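Side-chain contacts in chromosome partition protein Smc (PDB 3KTA), which hydrolyses ATP through an ABC-type head domain, whose N-terminal piece this chain is, and is probably required for chromosome condensation and partitioning: residues A[93-98]-A[115-120]; A[48-53]-A[84-89]; A[65-70]-A[104-109]; A[7-10]-A[14-17]. One frame throughout, in Å; residues are numbered along the deposited sequence.

Interaction 1 of 4, residues A[93-98]-A[115-120]; sequences FPIDED and WLNGRR
Glu97 and Asn117 mark the closest backbone approach, with their CA atoms 9.1 Å apart, so side chains alone bridge the gap. Residues 93-98 form an irregular loop with inverse gamma turns centred on Pro94 and Asp96. Residues 115-120 run out of one strand, round a type I' turn from Leu116 to Arg119, and into the next; Leu116 and Arg119 pair their backbones in both directions. From the loop, Ile95 sends out two branches. Its CD1 meets CD1 of Leu116 tip to tip at 4.0 Å, while CG2, set anti to the backbone N, lies 3.7 Å from ND2 of Asn117. This turn joins strands 112-116 and 119-121 as a two-residue beta hairpin at the edge of the antiparallel sheet of the ABC-type head, with Asn117 and Gly118 at its corner, both at positive phi. Asn117 is held from the neighbouring strand, where the backbone N of Val101 donates to its OD1; this leaves the ND2 side turned to the loop. The aliphatic CG of Glu97 passes 4.1 Å from that same ND2, and the carboxylate plane stands 77° from the amide plane. Leu116 also packs on Val100, Ile102 and Ile126, the last from helix 123-132.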
# COMPACT_ATOMS: atom_id res chain seq x y z
N PHE A 93 -12.68 -13.74 -3.94
CA PHE A 93 -11.93 -14.85 -4.53
C PHE A 93 -12.94 -15.84 -5.09
O PHE A 93 -13.96 -16.13 -4.45
CB PHE A 93 -11.10 -15.60 -3.48
CG PHE A 93 -9.89 -14.85 -3.00
CD1 PHE A 93 -9.95 -14.08 -1.85
CD2 PHE A 93 -8.69 -14.95 -3.67
CE1 PHE A 93 -8.84 -13.40 -1.39
CE2 PHE A 93 -7.57 -14.26 -3.22
CZ PHE A 93 -7.65 -13.48 -2.09
N PRO A 94 -12.66 -16.37 -6.28
CA PRO A 94 -13.54 -17.37 -6.90
C PRO A 94 -13.35 -18.74 -6.27
O PRO A 94 -13.05 -19.73 -6.95
CB PRO A 94 -13.09 -17.37 -8.36
CG PRO A 94 -11.63 -17.02 -8.29
CD PRO A 94 -11.50 -16.04 -7.14
N ILE A 95 -13.51 -18.78 -4.95
CA ILE A 95 -13.35 -19.99 -4.15
C ILE A 95 -14.49 -19.99 -3.14
O ILE A 95 -14.72 -18.99 -2.47
CB ILE A 95 -12.02 -19.98 -3.37
CG1 ILE A 95 -10.82 -19.98 -4.33
CG2 ILE A 95 -11.94 -21.17 -2.41
CD1 ILE A 95 -9.49 -19.80 -3.62
N ASP A 96 -15.21 -21.11 -3.05
CA ASP A 96 -16.40 -21.18 -2.21
C ASP A 96 -16.04 -21.43 -0.75
O ASP A 96 -16.49 -22.40 -0.15
CB ASP A 96 -17.35 -22.28 -2.71
CG ASP A 96 -18.74 -22.16 -2.11
OD1 ASP A 96 -19.02 -21.16 -1.42
OD2 ASP A 96 -19.56 -23.08 -2.33
N GLU A 97 -15.21 -20.55 -0.20
CA GLU A 97 -14.83 -20.63 1.21
C GLU A 97 -14.78 -19.24 1.82
O GLU A 97 -14.38 -18.28 1.16
CB GLU A 97 -13.44 -21.25 1.33
CG GLU A 97 -13.34 -22.67 0.80
CD GLU A 97 -14.00 -23.68 1.70
OE1 GLU A 97 -14.19 -23.37 2.89
OE2 GLU A 97 -14.32 -24.79 1.22
N ASP A 98 -15.18 -19.14 3.09
CA ASP A 98 -15.10 -17.86 3.81
C ASP A 98 -13.68 -17.44 4.15
O ASP A 98 -13.45 -16.28 4.49
CB ASP A 98 -15.89 -17.93 5.12
CG ASP A 98 -17.38 -17.93 4.90
OD1 ASP A 98 -17.82 -17.65 3.77
OD2 ASP A 98 -18.10 -18.19 5.89
N TRP A 115 1.11 -22.98 -1.08
CA TRP A 115 -0.11 -23.68 -0.67
C TRP A 115 -1.28 -22.73 -0.83
O TRP A 115 -1.15 -21.54 -0.59
CB TRP A 115 -0.05 -24.12 0.80
CG TRP A 115 0.97 -25.15 1.13
CD1 TRP A 115 0.74 -26.47 1.39
CD2 TRP A 115 2.39 -24.96 1.27
NE1 TRP A 115 1.93 -27.11 1.68
CE2 TRP A 115 2.95 -26.20 1.61
CE3 TRP A 115 3.23 -23.85 1.15
CZ2 TRP A 115 4.32 -26.37 1.81
CZ3 TRP A 115 4.58 -24.01 1.34
CH2 TRP A 115 5.12 -25.27 1.68
N LEU A 116 -2.42 -23.28 -1.23
CA LEU A 116 -3.67 -22.55 -1.28
C LEU A 116 -4.69 -23.36 -0.50
O LEU A 116 -4.95 -24.53 -0.81
CB LEU A 116 -4.13 -22.36 -2.73
CG LEU A 116 -5.55 -21.84 -2.93
CD1 LEU A 116 -5.70 -20.41 -2.39
CD2 LEU A 116 -5.93 -21.89 -4.42
N ASN A 117 -5.24 -22.77 0.55
CA ASN A 117 -6.18 -23.49 1.41
C ASN A 117 -5.70 -24.87 1.84
O ASN A 117 -6.46 -25.84 1.85
CB ASN A 117 -7.57 -23.55 0.77
CG ASN A 117 -8.26 -22.20 0.77
OD1 ASN A 117 -7.82 -21.28 1.46
ND2 ASN A 117 -9.35 -22.07 0.01
N GLY A 118 -4.42 -24.95 2.20
CA GLY A 118 -3.89 -26.15 2.82
C GLY A 118 -3.50 -27.22 1.83
O GLY A 118 -3.12 -28.32 2.23
N ARG A 119 -3.59 -26.89 0.54
CA ARG A 119 -3.17 -27.82 -0.51
C ARG A 119 -2.05 -27.21 -1.34
O ARG A 119 -2.08 -26.02 -1.63
CB ARG A 119 -4.37 -28.18 -1.40
CG ARG A 119 -5.44 -28.93 -0.61
CD ARG A 119 -6.86 -28.63 -1.07
NE ARG A 119 -7.91 -29.16 -0.18
CZ ARG A 119 -7.74 -29.51 1.10
NH1 ARG A 119 -6.55 -29.42 1.69
NH2 ARG A 119 -8.77 -29.97 1.81
N ARG A 120 -1.04 -28.01 -1.69
CA ARG A 120 0.05 -27.50 -2.53
C ARG A 120 -0.49 -26.90 -3.84
O ARG A 120 -1.45 -27.41 -4.44
CB ARG A 120 1.09 -28.60 -2.81
CG ARG A 120 1.96 -28.97 -1.59
CD ARG A 120 2.81 -27.79 -1.13
NE ARG A 120 3.75 -27.40 -2.17
CZ ARG A 120 4.91 -28.01 -2.39
NH1 ARG A 120 5.29 -29.04 -1.62
NH2 ARG A 120 5.70 -27.60 -3.37

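Interaction 2 of 4, residues A[48-53]-A[84-89]; sequences FVLGGL and IYFNNE
Val49 and Ile84 cross at a slant, the two valine methyls straddling a single branch of the isoleucine: CG1 and CG2 of Val49 each lie 3.7 Å from CG2 of Ile84. That isoleucine methyl sits between its own backbone N and carbonyl carbon, while CG1 is anti to the N (chi1 -172°) and carries CD1 along the same valine, 4.1 Å from Val49 CG1. CB of Leu50 does not point at the strand; CD1 is the branch anti to CA (chi2 -178°), and the other branch, CD2, meets the edge of the Phe86 ring. There CD2 stands 4.2 Å from CZ of Phe86, near the ring plane, and 4.3 Å from CD1 of Ile84. All four side chains are buried and apolar. Ile135 touches both Leu50 and Phe86, Leu130 of helix 123-132 adds to the leucine, and Phe89 of the other protein chain also packs on Leu50. The backbone turns at Gly51, the positive-phi C-prime residue of a Schellman motif, with Gly51 N bonded to Phe48 O and Gly52 N to the carbonyl just before Phe48. Here the C-terminal end of the helix that follows the P-loop is seated on strand 80-87 of the antiparallel sheet.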
# COMPACT_ATOMS: atom_id res chain seq x y z
N PHE A 48 5.86 -10.76 -0.74
CA PHE A 48 6.42 -12.11 -0.89
C PHE A 48 5.33 -13.16 -1.05
O PHE A 48 5.35 -13.96 -2.00
CB PHE A 48 7.28 -12.42 0.33
CG PHE A 48 7.82 -13.82 0.36
CD1 PHE A 48 8.88 -14.19 -0.45
CD2 PHE A 48 7.29 -14.75 1.24
CE1 PHE A 48 9.39 -15.49 -0.40
CE2 PHE A 48 7.81 -16.04 1.30
CZ PHE A 48 8.85 -16.40 0.48
N VAL A 49 4.38 -13.16 -0.12
CA VAL A 49 3.36 -14.21 -0.12
C VAL A 49 2.40 -14.09 -1.31
O VAL A 49 1.82 -15.08 -1.74
CB VAL A 49 2.59 -14.25 1.23
CG1 VAL A 49 1.68 -13.03 1.37
CG2 VAL A 49 1.81 -15.56 1.35
N LEU A 50 2.28 -12.88 -1.87
CA LEU A 50 1.42 -12.66 -3.03
C LEU A 50 2.16 -12.90 -4.34
O LEU A 50 1.66 -12.57 -5.43
CB LEU A 50 0.82 -11.25 -3.00
CG LEU A 50 -0.05 -10.94 -1.79
CD1 LEU A 50 -0.63 -9.52 -1.88
CD2 LEU A 50 -1.15 -11.98 -1.61
N GLY A 51 3.37 -13.45 -4.24
CA GLY A 51 4.04 -13.99 -5.41
C GLY A 51 5.16 -13.15 -5.98
O GLY A 51 5.63 -13.41 -7.09
N GLY A 52 5.61 -12.16 -5.22
CA GLY A 52 6.68 -11.28 -5.67
C GLY A 52 7.88 -12.04 -6.20
O GLY A 52 8.44 -12.89 -5.51
N LEU A 53 8.30 -11.71 -7.42
CA LEU A 53 9.45 -12.37 -8.03
C LEU A 53 10.68 -11.48 -8.02
O LEU A 53 11.77 -11.92 -8.39
CB LEU A 53 9.13 -12.79 -9.47
CG LEU A 53 8.23 -14.00 -9.69
CD1 LEU A 53 8.19 -14.34 -11.17
CD2 LEU A 53 8.71 -15.20 -8.88
N ILE A 84 -0.71 -15.87 4.55
CA ILE A 84 -1.64 -14.75 4.60
C ILE A 84 -3.07 -15.29 4.65
O ILE A 84 -3.43 -16.21 3.89
CB ILE A 84 -1.41 -13.77 3.42
CG1 ILE A 84 -2.26 -12.50 3.60
CG2 ILE A 84 -1.67 -14.46 2.05
CD1 ILE A 84 -1.87 -11.38 2.63
N TYR A 85 -3.87 -14.78 5.58
CA TYR A 85 -5.24 -15.25 5.78
C TYR A 85 -6.22 -14.17 5.31
O TYR A 85 -6.27 -13.07 5.89
CB TYR A 85 -5.47 -15.59 7.26
CG TYR A 85 -4.67 -16.77 7.75
CD1 TYR A 85 -3.29 -16.69 7.88
CD2 TYR A 85 -5.28 -17.98 8.03
CE1 TYR A 85 -2.53 -17.78 8.31
CE2 TYR A 85 -4.53 -19.08 8.46
CZ TYR A 85 -3.16 -18.97 8.59
OH TYR A 85 -2.42 -20.06 9.02
N PHE A 86 -6.97 -14.46 4.25
CA PHE A 86 -7.97 -13.51 3.76
C PHE A 86 -9.36 -13.89 4.23
O PHE A 86 -9.78 -15.05 4.12
CB PHE A 86 -7.99 -13.49 2.24
CG PHE A 86 -6.86 -12.74 1.61
CD1 PHE A 86 -5.75 -13.43 1.14
CD2 PHE A 86 -6.92 -11.36 1.48
CE1 PHE A 86 -4.69 -12.74 0.54
CE2 PHE A 86 -5.87 -10.67 0.87
CZ PHE A 86 -4.76 -11.36 0.42
N ASN A 87 -10.10 -12.90 4.71
CA ASN A 87 -11.54 -13.08 4.82
C ASN A 87 -12.17 -13.00 3.42
O ASN A 87 -11.94 -12.04 2.69
CB ASN A 87 -12.14 -12.03 5.75
CG ASN A 87 -13.62 -12.24 5.96
OD1 ASN A 87 -14.40 -12.12 5.03
ND2 ASN A 87 -14.01 -12.54 7.20
N ASN A 88 -12.93 -14.03 3.05
CA ASN A 88 -13.55 -14.13 1.73
C ASN A 88 -15.05 -14.30 1.84
O ASN A 88 -15.69 -14.89 0.97
CB ASN A 88 -12.96 -15.30 0.92
CG ASN A 88 -13.37 -15.28 -0.55
OD1 ASN A 88 -13.31 -14.24 -1.21
ND2 ASN A 88 -13.78 -16.44 -1.07
N GLU A 89 -15.63 -13.78 2.92
CA GLU A 89 -17.09 -13.83 3.02
C GLU A 89 -17.77 -13.14 1.83
O GLU A 89 -18.90 -13.50 1.45
CB GLU A 89 -17.55 -13.22 4.32
CG GLU A 89 -17.19 -14.02 5.54
CD GLU A 89 -17.61 -13.32 6.81
OE1 GLU A 89 -18.75 -12.82 6.85
OE2 GLU A 89 -16.80 -13.27 7.76

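Interaction 3 of 4, residues A[65-70]-A[104-109]; sequences DLIFAG and RRVYPD. With AP5 (bis(adenosine)-5'-pentaphosphate), chain E.
Ile67 reaches from the adenine-binding loop to the end of strand 99-106 in the antiparallel sheet of this ABC-type ATPase head, where it meets Val106, Tyr107 and Pro108. Arg104 leaves the same face of the strand as Val106, but its NH1 reaches the carbonyls of Phe48 and Gly52 at the end of helix 39-49. Arg105 lies on the opposite face; its NH1 donates to OH of Tyr107 at 3.1 Å, the hydroxyl lying in the guanidinium plane, and Glu81 forms a salt bridge with its NE. Val106 is the buried partner, its CG1 standing 4.3 Å from CG1 of Ile67. Past it, CD1 of Ile67 slides over the peptide between Tyr107 and Pro108, 3.7 Å from Tyr107 C, while CB of Tyr107 points away from the loop. Pro108 ends the contact, its CD 3.9 Å from CD1 of Ile67. The extended Ile67 side chain (chi2 176°) carries CD1 to within 3.6 Å of N of Pro108, the closest approach. Behind it, the backbone of Ile67 serves the bound bis(adenosine)-5'-pentaphosphate. The adenine amino group N6B donates to Ile67 O at 3.0 Å and, more weakly, to Asp65 O. The other edge atom, N1B, accepts from Ala69 N at 3.1 Å, with a nearly straight N-H...N angle of 171°.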
# COMPACT_ATOMS: atom_id res chain seq x y z
N ASP A 65 17.93 -14.35 0.37
CA ASP A 65 18.39 -13.36 1.34
C ASP A 65 17.27 -12.92 2.26
O ASP A 65 17.50 -12.21 3.25
CB ASP A 65 18.97 -12.14 0.63
CG ASP A 65 20.31 -12.43 -0.04
OD1 ASP A 65 21.05 -13.31 0.43
OD2 ASP A 65 20.62 -11.75 -1.05
N LEU A 66 16.04 -13.34 1.95
CA LEU A 66 14.89 -13.06 2.79
C LEU A 66 14.84 -13.97 4.01
O LEU A 66 14.01 -13.80 4.90
CB LEU A 66 13.61 -13.22 1.98
CG LEU A 66 13.38 -12.24 0.83
CD1 LEU A 66 12.10 -12.59 0.11
CD2 LEU A 66 13.33 -10.81 1.35
N ILE A 67 15.72 -14.97 4.05
CA ILE A 67 15.71 -15.90 5.16
C ILE A 67 16.42 -15.30 6.36
O ILE A 67 17.54 -14.80 6.24
CB ILE A 67 16.35 -17.25 4.78
CG1 ILE A 67 15.55 -17.88 3.64
CG2 ILE A 67 16.36 -18.16 5.99
CD1 ILE A 67 16.16 -19.18 3.11
N PHE A 68 15.74 -15.34 7.50
CA PHE A 68 16.26 -14.83 8.75
C PHE A 68 17.66 -15.32 9.06
O PHE A 68 17.92 -16.53 9.10
CB PHE A 68 15.36 -15.20 9.92
CG PHE A 68 15.93 -14.83 11.25
CD1 PHE A 68 16.08 -13.49 11.61
CD2 PHE A 68 16.32 -15.81 12.15
CE1 PHE A 68 16.59 -13.15 12.85
CE2 PHE A 68 16.84 -15.47 13.39
CZ PHE A 68 16.98 -14.14 13.74
N ALA A 69 18.55 -14.37 9.29
CA ALA A 69 19.89 -14.64 9.78
C ALA A 69 20.22 -13.48 10.71
O ALA A 69 20.41 -12.36 10.26
CB ALA A 69 20.86 -14.69 8.64
N GLY A 70 20.23 -13.76 12.01
CA GLY A 70 20.44 -12.73 13.02
C GLY A 70 21.75 -11.99 12.87
O GLY A 70 21.80 -10.76 13.01
N ARG A 104 3.60 -19.19 1.21
CA ARG A 104 4.78 -19.31 0.37
C ARG A 104 5.99 -19.58 1.25
O ARG A 104 6.19 -18.93 2.28
CB ARG A 104 5.03 -18.04 -0.45
CG ARG A 104 6.19 -18.18 -1.41
CD ARG A 104 6.52 -16.86 -2.08
NE ARG A 104 7.68 -16.95 -2.98
CZ ARG A 104 8.10 -15.96 -3.74
NH1 ARG A 104 7.47 -14.79 -3.72
NH2 ARG A 104 9.17 -16.12 -4.54
N ARG A 105 6.80 -20.54 0.83
CA ARG A 105 8.02 -20.86 1.56
C ARG A 105 9.18 -20.81 0.57
O ARG A 105 9.10 -21.38 -0.51
CB ARG A 105 7.90 -22.25 2.19
CG ARG A 105 9.14 -22.71 2.92
CD ARG A 105 8.97 -24.15 3.42
NE ARG A 105 7.97 -24.28 4.47
CZ ARG A 105 7.72 -25.42 5.11
NH1 ARG A 105 8.39 -26.51 4.78
NH2 ARG A 105 6.80 -25.47 6.06
N VAL A 106 10.25 -20.10 0.92
CA VAL A 106 11.44 -20.08 0.07
C VAL A 106 12.60 -20.74 0.80
O VAL A 106 12.80 -20.53 1.99
CB VAL A 106 11.85 -18.65 -0.34
CG1 VAL A 106 12.23 -17.83 0.88
CG2 VAL A 106 12.99 -18.69 -1.33
N TYR A 107 13.38 -21.53 0.06
CA TYR A 107 14.51 -22.26 0.62
C TYR A 107 15.84 -21.60 0.29
O TYR A 107 15.91 -20.76 -0.61
CB TYR A 107 14.50 -23.70 0.10
CG TYR A 107 13.39 -24.53 0.69
CD1 TYR A 107 12.14 -24.59 0.09
CD2 TYR A 107 13.58 -25.23 1.88
CE1 TYR A 107 11.12 -25.35 0.64
CE2 TYR A 107 12.57 -25.98 2.43
CZ TYR A 107 11.34 -26.04 1.81
OH TYR A 107 10.34 -26.80 2.37
N PRO A 108 16.90 -21.98 1.01
CA PRO A 108 18.22 -21.39 0.77
C PRO A 108 18.68 -21.48 -0.69
O PRO A 108 19.50 -20.66 -1.11
CB PRO A 108 19.13 -22.21 1.68
CG PRO A 108 18.26 -22.64 2.80
CD PRO A 108 16.90 -22.87 2.19
N ASP A 109 18.17 -22.43 -1.46
CA ASP A 109 18.58 -22.56 -2.86
C ASP A 109 17.76 -21.68 -3.80
O ASP A 109 18.03 -21.63 -5.00
CB ASP A 109 18.55 -24.02 -3.31
CG ASP A 109 17.18 -24.64 -3.19
OD1 ASP A 109 16.18 -23.89 -3.18
OD2 ASP A 109 17.10 -25.88 -3.12
PA AP5 E . 17.93 2.64 6.49
O1A AP5 E . 18.85 3.02 7.63
O2A AP5 E . 18.52 1.56 5.61
O3A AP5 E . 16.51 2.07 7.02
PB AP5 E . 15.74 2.67 8.27
O1B AP5 E . 15.90 4.17 8.32
O2B AP5 E . 16.09 1.96 9.55
O3B AP5 E . 14.31 2.20 7.69
PG AP5 E . 13.00 2.33 8.54
O1G AP5 E . 13.18 3.41 9.59
O2G AP5 E . 11.91 2.63 7.57
O3G AP5 E . 12.96 0.93 9.28
PD AP5 E . 11.82 -0.17 9.31
O1D AP5 E . 11.13 -0.15 10.64
O2D AP5 E . 10.90 -0.09 8.11
O3D AP5 E . 12.76 -1.48 9.26
PE AP5 E . 12.81 -2.57 8.07
O1E AP5 E . 11.46 -3.25 8.03
O2E AP5 E . 13.30 -1.97 6.80
O5F AP5 E . 17.48 3.93 5.65
C5F AP5 E . 18.25 4.52 4.62
C4F AP5 E . 17.56 5.75 4.02
O4F AP5 E . 16.50 5.33 3.19
C3F AP5 E . 16.93 6.65 5.07
O3F AP5 E . 16.78 7.95 4.54
C2F AP5 E . 15.55 6.06 5.23
O2F AP5 E . 14.61 7.03 5.64
C1F AP5 E . 15.25 5.55 3.82
N9A AP5 E . 14.56 4.25 3.84
C8A AP5 E . 14.46 3.37 4.88
N7A AP5 E . 13.78 2.28 4.46
C5A AP5 E . 13.43 2.46 3.16
C6A AP5 E . 12.72 1.68 2.27
N6A AP5 E . 12.12 0.56 2.68
N1A AP5 E . 12.52 2.14 0.99
C2A AP5 E . 13.03 3.37 0.60
N3A AP5 E . 13.73 4.15 1.49
C4A AP5 E . 13.92 3.70 2.76
O5J AP5 E . 13.85 -3.59 8.75
C5J AP5 E . 15.24 -3.39 8.63
C4J AP5 E . 15.91 -4.46 9.48
O4J AP5 E . 15.59 -5.74 8.94
C3J AP5 E . 17.44 -4.33 9.43
O3J AP5 E . 17.94 -4.44 10.74
C2J AP5 E . 17.84 -5.53 8.61
O2J AP5 E . 19.15 -5.98 8.90
C1J AP5 E . 16.75 -6.53 8.98
N9B AP5 E . 16.74 -7.63 8.01
C8B AP5 E . 16.44 -7.62 6.67
N7B AP5 E . 16.59 -8.87 6.18
C5B AP5 E . 16.99 -9.67 7.20
C6B AP5 E . 17.30 -11.02 7.28
N6B AP5 E . 17.35 -11.77 6.18
N1B AP5 E . 17.68 -11.54 8.49
C2B AP5 E . 17.78 -10.76 9.62
N3B AP5 E . 17.47 -9.42 9.54
C4B AP5 E . 17.09 -8.90 8.35

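Interaction 4 of 4, residues A[7-10]-A[14-17]; sequences LELK and SYGN. With AP5 (bis(adenosine)-5'-pentaphosphate), chain E.
Leu9 and Tyr15 supply the apolar part. The two side chains cross at a slant, and one leucine methyl does all the touching: CD2 of Leu9 lies 3.7 Å from CD2 of Tyr15 and 3.8 Å from its CG, beside the root of the ring rather than its hydroxyl end. CD2 is the leucine branch anti to CA, with CD1 folded back (chi2 59°), and Leu9 also packs on Ala45 of helix 39-49 and Ile22 of strand 20-23. At the far end of the ring, OH of Tyr15 is hydrogen-bonded to the carbonyl of Gly38, within the experimentally established ATP-binding loop. Residues 14-17 lie in the connection between the two N-terminal strands of the antiparallel sheet, alongside the P-loop of the nucleotide site. In the second kind of contact, a side chain meets backbone: CG of Lys10 lies 3.5 Å from O of Asn17, and CE of the same lysine is 3.8 Å from that oxygen. The lysine is stretched out fully, and its NZ finds Tyr79 OH. As a third link, a water lies between Gly16 O (2.8 Å) and Leu9 O (3.1 Å, weak) and can donate to either, though it has more acceptors in reach than protons to give. Gly16 has positive phi where the chain swings round. Ser14, lastly, belongs to the ligand pocket: its CB packs 3.5 Å from the ribose oxygen O4J of bis(adenosine)-5'-pentaphosphate, while OG is hydrogen-bonded to Asn41 ND2 and to Ser146 OG of the other protein chain.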
# COMPACT_ATOMS: atom_id res chain seq x y z
N LEU A 7 -1.25 -12.07 9.05
CA LEU A 7 -0.08 -12.73 8.50
C LEU A 7 0.56 -13.63 9.55
O LEU A 7 0.49 -13.35 10.76
CB LEU A 7 0.99 -11.71 8.10
CG LEU A 7 0.70 -10.79 6.93
CD1 LEU A 7 1.68 -9.63 6.95
CD2 LEU A 7 0.79 -11.56 5.61
N GLU A 8 1.20 -14.70 9.10
CA GLU A 8 2.06 -15.52 9.94
C GLU A 8 3.43 -15.59 9.27
O GLU A 8 3.55 -16.03 8.13
CB GLU A 8 1.47 -16.92 10.11
CG GLU A 8 0.28 -16.93 11.06
CD GLU A 8 -0.39 -18.28 11.17
OE1 GLU A 8 -0.04 -19.19 10.39
OE2 GLU A 8 -1.30 -18.40 12.01
N LEU A 9 4.46 -15.11 9.98
CA LEU A 9 5.83 -15.08 9.47
C LEU A 9 6.68 -16.09 10.23
O LEU A 9 6.69 -16.08 11.46
CB LEU A 9 6.45 -13.70 9.69
CG LEU A 9 6.09 -12.59 8.70
CD1 LEU A 9 4.61 -12.32 8.66
CD2 LEU A 9 6.86 -11.30 9.08
N LYS A 10 7.42 -16.91 9.50
CA LYS A 10 8.40 -17.80 10.12
C LYS A 10 9.72 -17.75 9.36
O LYS A 10 9.78 -18.10 8.18
CB LYS A 10 7.87 -19.24 10.18
CG LYS A 10 8.89 -20.20 10.82
CD LYS A 10 8.42 -21.65 10.80
CE LYS A 10 9.54 -22.55 11.29
NZ LYS A 10 9.18 -23.99 11.23
N SER A 14 13.69 -9.92 9.37
CA SER A 14 14.09 -9.68 10.76
C SER A 14 13.23 -10.36 11.85
O SER A 14 13.47 -10.16 13.04
CB SER A 14 14.10 -8.17 11.03
OG SER A 14 12.80 -7.62 10.80
N TYR A 15 12.25 -11.17 11.45
CA TYR A 15 11.27 -11.66 12.43
C TYR A 15 11.60 -12.94 13.21
O TYR A 15 10.83 -13.36 14.09
CB TYR A 15 9.85 -11.67 11.84
CG TYR A 15 9.28 -10.26 11.86
CD1 TYR A 15 8.63 -9.77 12.98
CD2 TYR A 15 9.48 -9.42 10.79
CE1 TYR A 15 8.15 -8.46 13.01
CE2 TYR A 15 9.02 -8.12 10.81
CZ TYR A 15 8.36 -7.64 11.93
OH TYR A 15 7.91 -6.35 11.94
N GLY A 16 12.77 -13.50 12.94
CA GLY A 16 13.30 -14.58 13.75
C GLY A 16 12.81 -15.95 13.33
O GLY A 16 12.05 -16.07 12.36
N ASN A 17 13.23 -16.97 14.07
CA ASN A 17 12.97 -18.36 13.68
C ASN A 17 11.61 -18.91 14.05
O ASN A 17 11.18 -19.92 13.49
CB ASN A 17 14.06 -19.27 14.26
CG ASN A 17 15.35 -19.20 13.49
OD1 ASN A 17 15.35 -19.14 12.26
ND2 ASN A 17 16.47 -19.22 14.21
PA AP5 E . 17.93 2.64 6.49
O1A AP5 E . 18.85 3.02 7.63
O2A AP5 E . 18.52 1.56 5.61
O3A AP5 E . 16.51 2.07 7.02
PB AP5 E . 15.74 2.67 8.27
O1B AP5 E . 15.90 4.17 8.32
O2B AP5 E . 16.09 1.96 9.55
O3B AP5 E . 14.31 2.20 7.69
PG AP5 E . 13.00 2.33 8.54
O1G AP5 E . 13.18 3.41 9.59
O2G AP5 E . 11.91 2.63 7.57
O3G AP5 E . 12.96 0.93 9.28
PD AP5 E . 11.82 -0.17 9.31
O1D AP5 E . 11.13 -0.15 10.64
O2D AP5 E . 10.90 -0.09 8.11
O3D AP5 E . 12.76 -1.48 9.26
PE AP5 E . 12.81 -2.57 8.07
O1E AP5 E . 11.46 -3.25 8.03
O2E AP5 E . 13.30 -1.97 6.80
O5F AP5 E . 17.48 3.93 5.65
C5F AP5 E . 18.25 4.52 4.62
C4F AP5 E . 17.56 5.75 4.02
O4F AP5 E . 16.50 5.33 3.19
C3F AP5 E . 16.93 6.65 5.07
O3F AP5 E . 16.78 7.95 4.54
C2F AP5 E . 15.55 6.06 5.23
O2F AP5 E . 14.61 7.03 5.64
C1F AP5 E . 15.25 5.55 3.82
N9A AP5 E . 14.56 4.25 3.84
C8A AP5 E . 14.46 3.37 4.88
N7A AP5 E . 13.78 2.28 4.46
C5A AP5 E . 13.43 2.46 3.16
C6A AP5 E . 12.72 1.68 2.27
N6A AP5 E . 12.12 0.56 2.68
N1A AP5 E . 12.52 2.14 0.99
C2A AP5 E . 13.03 3.37 0.60
N3A AP5 E . 13.73 4.15 1.49
C4A AP5 E . 13.92 3.70 2.76
O5J AP5 E . 13.85 -3.59 8.75
C5J AP5 E . 15.24 -3.39 8.63
C4J AP5 E . 15.91 -4.46 9.48
O4J AP5 E . 15.59 -5.74 8.94
C3J AP5 E . 17.44 -4.33 9.43
O3J AP5 E . 17.94 -4.44 10.74
C2J AP5 E . 17.84 -5.53 8.61
O2J AP5 E . 19.15 -5.98 8.90
C1J AP5 E . 16.75 -6.53 8.98
N9B AP5 E . 16.74 -7.63 8.01
C8B AP5 E . 16.44 -7.62 6.67
N7B AP5 E . 16.59 -8.87 6.18
C5B AP5 E . 16.99 -9.67 7.20
C6B AP5 E . 17.30 -11.02 7.28
N6B AP5 E . 17.35 -11.77 6.18
N1B AP5 E . 17.68 -11.54 8.49
C2B AP5 E . 17.78 -10.76 9.62
N3B AP5 E . 17.47 -9.42 9.54
C4B AP5 E . 17.09 -8.90 8.35
O HOH W 1 9.63 -14.96 11.48

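In the fold
From the N terminus, interaction 4 closes first, a short loop from the end of strand 3-10 back onto that strand. Interaction 2 follows, joining the end of helix 39-49 to strand 80-87, and interaction 3 opens inside its span and closes beyond it, so the two cross. Interaction 1 opens after interaction 2 has closed but before interaction 3 has, crossing the latter and tying the 93-98 loop to the hairpin at the sheet edge. All four reach the same antiparallel sheet. Interactions 3 and 4 meet where Phe68 packs on Gly16 and Asn17, and both touch the bound nucleotide analogue; interactions 1 and 2 meet through Phe93 and Phe86.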